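PDB 6T7J: carbon monoxide dehydrogenase from Thermococcus sp. AM4, which probably catalyses the reversible oxidation of carbon monoxide to carbon dioxide at its cluster C, present here in a nickel-free, broken form. Local coordinates for residues A[269-274]-A[307-312]; A[237-242]-A[525-530]. All coordinates share one frame; numbering follows the deposited sequence.

Contact 1 (A[269-274]-A[307-312]). With MSK (Broken Fe4S4 cluster), chain F.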
# COMPACT_ATOMS: atom_id res chain seq x y z
N HIS A 269 -20.44 2.21 -2.42
CA HIS A 269 -19.81 2.48 -3.71
C HIS A 269 -20.14 1.48 -4.81
O HIS A 269 -20.35 1.88 -5.96
CB HIS A 269 -18.29 2.55 -3.53
CG HIS A 269 -17.81 3.90 -3.10
ND1 HIS A 269 -17.98 4.39 -1.82
CD2 HIS A 269 -17.18 4.88 -3.79
CE1 HIS A 269 -17.47 5.60 -1.74
NE2 HIS A 269 -16.98 5.93 -2.92
N ASN A 270 -20.19 0.18 -4.50
CA ASN A 270 -20.34 -0.83 -5.54
C ASN A 270 -21.82 -1.04 -5.86
O ASN A 270 -22.59 -1.41 -4.97
CB ASN A 270 -19.71 -2.14 -5.12
CG ASN A 270 -19.26 -2.97 -6.31
OD1 ASN A 270 -19.91 -2.98 -7.35
ND2 ASN A 270 -18.12 -3.64 -6.17
N PRO A 271 -22.25 -0.84 -7.11
CA PRO A 271 -23.67 -1.00 -7.45
C PRO A 271 -24.13 -2.44 -7.59
O PRO A 271 -25.34 -2.67 -7.71
CB PRO A 271 -23.80 -0.25 -8.78
CG PRO A 271 -22.46 -0.38 -9.40
CD PRO A 271 -21.47 -0.34 -8.26
N ILE A 272 -23.20 -3.41 -7.59
CA ILE A 272 -23.59 -4.83 -7.65
C ILE A 272 -24.61 -5.14 -6.57
O ILE A 272 -25.53 -5.95 -6.76
CB ILE A 272 -22.35 -5.74 -7.53
CG1 ILE A 272 -21.24 -5.36 -8.52
CG2 ILE A 272 -22.73 -7.20 -7.70
CD1 ILE A 272 -21.71 -4.89 -9.88
N LEU A 273 -24.46 -4.50 -5.41
CA LEU A 273 -25.36 -4.68 -4.28
C LEU A 273 -26.55 -3.73 -4.34
O LEU A 273 -27.70 -4.14 -4.13
CB LEU A 273 -24.59 -4.48 -2.97
CG LEU A 273 -25.42 -4.22 -1.71
CD1 LEU A 273 -26.01 -5.52 -1.20
CD2 LEU A 273 -24.57 -3.54 -0.64
N SER A 274 -26.30 -2.45 -4.63
CA SER A 274 -27.34 -1.43 -4.50
C SER A 274 -28.41 -1.57 -5.57
O SER A 274 -29.59 -1.33 -5.30
CB SER A 274 -26.72 -0.04 -4.53
OG SER A 274 -26.14 0.24 -5.79
N GLY A 307 -25.28 5.54 -4.04
CA GLY A 307 -26.49 6.31 -4.28
C GLY A 307 -26.47 7.00 -5.63
O GLY A 307 -27.48 7.05 -6.32
N ASN A 308 -25.31 7.52 -6.02
CA ASN A 308 -25.19 8.14 -7.34
C ASN A 308 -25.39 7.12 -8.45
O ASN A 308 -25.99 7.42 -9.48
CB ASN A 308 -23.83 8.83 -7.48
CG ASN A 308 -23.83 10.23 -6.90
OD1 ASN A 308 -24.79 10.98 -7.05
ND2 ASN A 308 -22.74 10.58 -6.23
N GLU A 309 -24.89 5.89 -8.25
CA GLU A 309 -25.08 4.84 -9.25
C GLU A 309 -26.56 4.55 -9.44
O GLU A 309 -27.07 4.55 -10.58
CB GLU A 309 -24.33 3.57 -8.85
CG GLU A 309 -22.85 3.76 -8.56
CD GLU A 309 -21.99 3.69 -9.80
OE1 GLU A 309 -22.55 3.64 -10.92
OE2 GLU A 309 -20.74 3.67 -9.67
N VAL A 310 -27.27 4.29 -8.34
CA VAL A 310 -28.69 3.97 -8.47
C VAL A 310 -29.49 5.19 -8.93
O VAL A 310 -30.53 5.04 -9.59
CB VAL A 310 -29.26 3.39 -7.15
CG1 VAL A 310 -28.65 2.03 -6.87
CG2 VAL A 310 -29.01 4.34 -5.99
N LEU A 311 -29.00 6.40 -8.65
CA LEU A 311 -29.66 7.60 -9.14
C LEU A 311 -29.51 7.74 -10.65
O LEU A 311 -30.48 8.02 -11.36
CB LEU A 311 -29.10 8.83 -8.43
CG LEU A 311 -29.40 10.20 -9.03
CD1 LEU A 311 -30.81 10.63 -8.65
CD2 LEU A 311 -28.39 11.24 -8.57
N MET A 312 -28.29 7.54 -11.15
CA MET A 312 -28.04 7.69 -12.58
C MET A 312 -28.74 6.61 -13.39
O MET A 312 -29.17 6.87 -14.52
CB MET A 312 -26.53 7.64 -12.86
CG MET A 312 -25.73 8.75 -12.19
SD MET A 312 -25.49 10.19 -13.24
CE MET A 312 -24.55 9.48 -14.59
S1 MSK F . -18.21 8.89 -1.70
S3 MSK F . -14.81 9.54 -2.05
S4 MSK F . -16.61 11.26 0.31
S5 MSK F . -17.13 11.54 -3.09
FE1 MSK F . -17.36 7.98 -3.58
FE2 MSK F . -18.12 11.17 -1.27
FE3 MSK F . -15.42 11.61 -1.48
FE4 MSK F . -16.34 9.27 -0.46
O HOH W 1 -19.30 4.12 -7.34
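P271 and E309 bring the backbones of 269-274 and 307-312 closest, 6.3 Å between their CA atoms, where the first turn of helix 271-281 rests against helix 304-314 and S274, nearly a turn after P271, faces V310, the residue next to E309. Between the two helices the touching is mostly nonpolar. The pyrrolidine ring of P271 lies obliquely against the E309 chain, P271 CB 3.9 Å from E309 CB. Farther along helix 271-281, S274 OG comes within 3.3 Å of V310 CG1, a contact without a hydrogen bond; the hydroxyl, set between the backbone N and the carbonyl carbon (chi1 66°), is hydrogen-bonded to T306 OG1. E309 bends at chi2 (-85°), which carries its carboxylate alongside the proline toward the loop ahead of the helix. There a water gives one hydrogen to H269 O and the other to E309 OE2, each at 2.8 Å, joining the two segments where no direct hydrogen bond does. The carboxylate is further tied to S521 OG through OE2 and to R313 through OE1. N270 caps helix 271-281: its OD1 accepts a nearly straight but weak bond from I272 N at 3.3 Å, while its ND2 reaches Y341 OH. Strands 261-268 and 297-303, neighbours in a six-stranded parallel sheet of Rossmann-like order 3-2-1-4-5-6, lead into these two helices, and the cluster lies at their C-terminal ends. H269 NE2 binds an iron, FE1, at 2.2 Å, and C305 binds iron of the same cluster. The imidazole thus serves as an iron ligand, while the same residue's carbonyl is linked through water to a buried carboxylate whose charge R313 probably balances, one polar network beside the cluster.

Contact 2 (A[237-242]-A[525-530])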
# COMPACT_ATOMS: atom_id res chain seq x y z
N LEU A 237 -17.79 -1.48 -17.18
CA LEU A 237 -18.46 -2.73 -16.85
C LEU A 237 -19.77 -2.48 -16.11
O LEU A 237 -20.73 -3.23 -16.30
CB LEU A 237 -17.54 -3.62 -16.02
CG LEU A 237 -16.38 -4.23 -16.81
CD1 LEU A 237 -15.66 -5.26 -15.96
CD2 LEU A 237 -16.86 -4.86 -18.10
N SER A 238 -19.84 -1.45 -15.27
CA SER A 238 -21.11 -1.10 -14.64
C SER A 238 -22.13 -0.70 -15.69
O SER A 238 -23.31 -1.05 -15.58
CB SER A 238 -20.91 0.02 -13.62
OG SER A 238 -19.77 -0.23 -12.81
N ASP A 239 -21.70 0.03 -16.72
CA ASP A 239 -22.60 0.37 -17.81
C ASP A 239 -23.03 -0.87 -18.59
O ASP A 239 -24.21 -1.03 -18.91
CB ASP A 239 -21.94 1.38 -18.75
CG ASP A 239 -21.85 2.77 -18.15
OD1 ASP A 239 -22.40 2.98 -17.05
OD2 ASP A 239 -21.23 3.65 -18.78
N ILE A 240 -22.09 -1.77 -18.89
CA ILE A 240 -22.41 -2.97 -19.64
C ILE A 240 -23.39 -3.85 -18.87
O ILE A 240 -24.30 -4.45 -19.46
CB ILE A 240 -21.12 -3.74 -19.99
CG1 ILE A 240 -20.34 -3.01 -21.09
CG2 ILE A 240 -21.42 -5.18 -20.41
CD1 ILE A 240 -18.87 -3.36 -21.14
N LEU A 241 -23.24 -3.91 -17.55
CA LEU A 241 -24.07 -4.81 -16.74
C LEU A 241 -25.43 -4.19 -16.41
O LEU A 241 -26.45 -4.89 -16.45
CB LEU A 241 -23.34 -5.19 -15.45
CG LEU A 241 -22.32 -6.33 -15.52
CD1 LEU A 241 -21.34 -6.24 -14.36
CD2 LEU A 241 -23.02 -7.68 -15.53
N PHE A 242 -25.47 -2.90 -16.09
CA PHE A 242 -26.70 -2.27 -15.59
C PHE A 242 -27.22 -1.17 -16.49
O PHE A 242 -28.20 -0.50 -16.13
CB PHE A 242 -26.47 -1.72 -14.18
CG PHE A 242 -25.88 -2.71 -13.22
CD1 PHE A 242 -26.57 -3.86 -12.89
CD2 PHE A 242 -24.64 -2.49 -12.66
CE1 PHE A 242 -26.03 -4.78 -12.02
CE2 PHE A 242 -24.10 -3.40 -11.78
CZ PHE A 242 -24.79 -4.55 -11.46
N CYS A 525 -15.63 9.54 -12.77
CA CYS A 525 -14.70 10.56 -13.25
C CYS A 525 -13.99 10.09 -14.51
O CYS A 525 -13.56 10.91 -15.32
CB CYS A 525 -13.68 10.92 -12.18
SG CYS A 525 -14.36 11.64 -10.68
N SER A 526 -13.87 8.76 -14.69
CA SER A 526 -13.35 8.24 -15.95
C SER A 526 -14.13 8.79 -17.13
O SER A 526 -13.55 9.10 -18.18
CB SER A 526 -13.39 6.70 -15.94
OG SER A 526 -14.69 6.22 -15.65
N ARG A 527 -15.45 8.94 -16.97
CA ARG A 527 -16.27 9.56 -18.01
C ARG A 527 -15.70 10.91 -18.42
O ARG A 527 -15.56 11.21 -19.61
CB ARG A 527 -17.71 9.73 -17.52
CG ARG A 527 -18.45 8.44 -17.22
CD ARG A 527 -19.95 8.67 -17.24
NE ARG A 527 -20.67 7.74 -16.38
CZ ARG A 527 -21.14 6.56 -16.78
NH1 ARG A 527 -20.95 6.16 -18.03
NH2 ARG A 527 -21.78 5.78 -15.93
N ILE A 528 -15.37 11.75 -17.43
CA ILE A 528 -14.75 13.04 -17.71
C ILE A 528 -13.53 12.85 -18.61
O ILE A 528 -13.39 13.50 -19.65
CB ILE A 528 -14.38 13.75 -16.39
CG1 ILE A 528 -15.63 14.35 -15.75
CG2 ILE A 528 -13.33 14.82 -16.63
CD1 ILE A 528 -15.41 14.91 -14.36
N LEU A 529 -12.66 11.90 -18.23
CA LEU A 529 -11.45 11.66 -19.03
C LEU A 529 -11.80 11.25 -20.45
O LEU A 529 -11.06 11.58 -21.39
CB LEU A 529 -10.60 10.58 -18.36
CG LEU A 529 -9.86 10.99 -17.09
CD1 LEU A 529 -8.85 9.93 -16.69
CD2 LEU A 529 -9.19 12.34 -17.26
N ILE A 530 -12.91 10.53 -20.64
CA ILE A 530 -13.34 10.21 -22.00
C ILE A 530 -13.78 11.48 -22.71
O ILE A 530 -13.34 11.76 -23.84
CB ILE A 530 -14.46 9.16 -21.97
CG1 ILE A 530 -13.92 7.83 -21.45
CG2 ILE A 530 -15.04 8.96 -23.36
CD1 ILE A 530 -12.79 7.27 -22.29
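D239 and R527 form an end-on, two-pronged salt bridge, R527 NH1 donating to D239 OD2 at 2.6 Å and R527 NH2 to D239 OD1 at 3.1 Å. The NH2 bond is nearly straight (166°), and both oxygens lie close to the guanidinium plane. Both use their syn lone pairs, and the two flat groups are nearly coplanar, 15° apart. The R527 chain, extended from CG to NE, spans most of the gap between backbones whose nearest CA atoms, those of D239 and R527, are 11.2 Å apart. Each oxygen has another cationic partner, R313 at OD1 and K129 at OD2, while D524 also pairs with R527 NH2. This buried ion network joins the end of the long helix 212-242 to helix 525-538, which follows strand 516-518 at the edge of the second parallel sheet in this Prismane/CO dehydrogenase family protein. An asparagine in place of D239 would probably cost R527, R313 and K129 the carboxylate charge they share, though D524 would remain for R527, and weaken the link between the two helices. Around the ions, P245 packs on both D239 and R527, and T235 touches the arginine. Farther out, I530 lies on M232 and L529 on W228 of helix 212-242.

Contacts 1 and 2 have centres 13 Å apart, and contact 1 is nested along the chain between 237-242 and 525-530. The first sheet, with strands 261-268 and 297-303, leads into the helices of contact 1; the second, with strand 516-518, precedes helix 525-538 of contact 2. The contacts meet directly where F242, ending helix 212-242, packs on I272 and P271, its CE2 3.4 Å from I272 CD1. R313 ties them electrostatically, pairing with both E309 and D239. The C-terminal end of helix 212-242 thus touches elements that follow strands of both sheets, near the broken cluster, to which H269 supplies an iron ligand and from which the R527 side chain stands about 13 Å away.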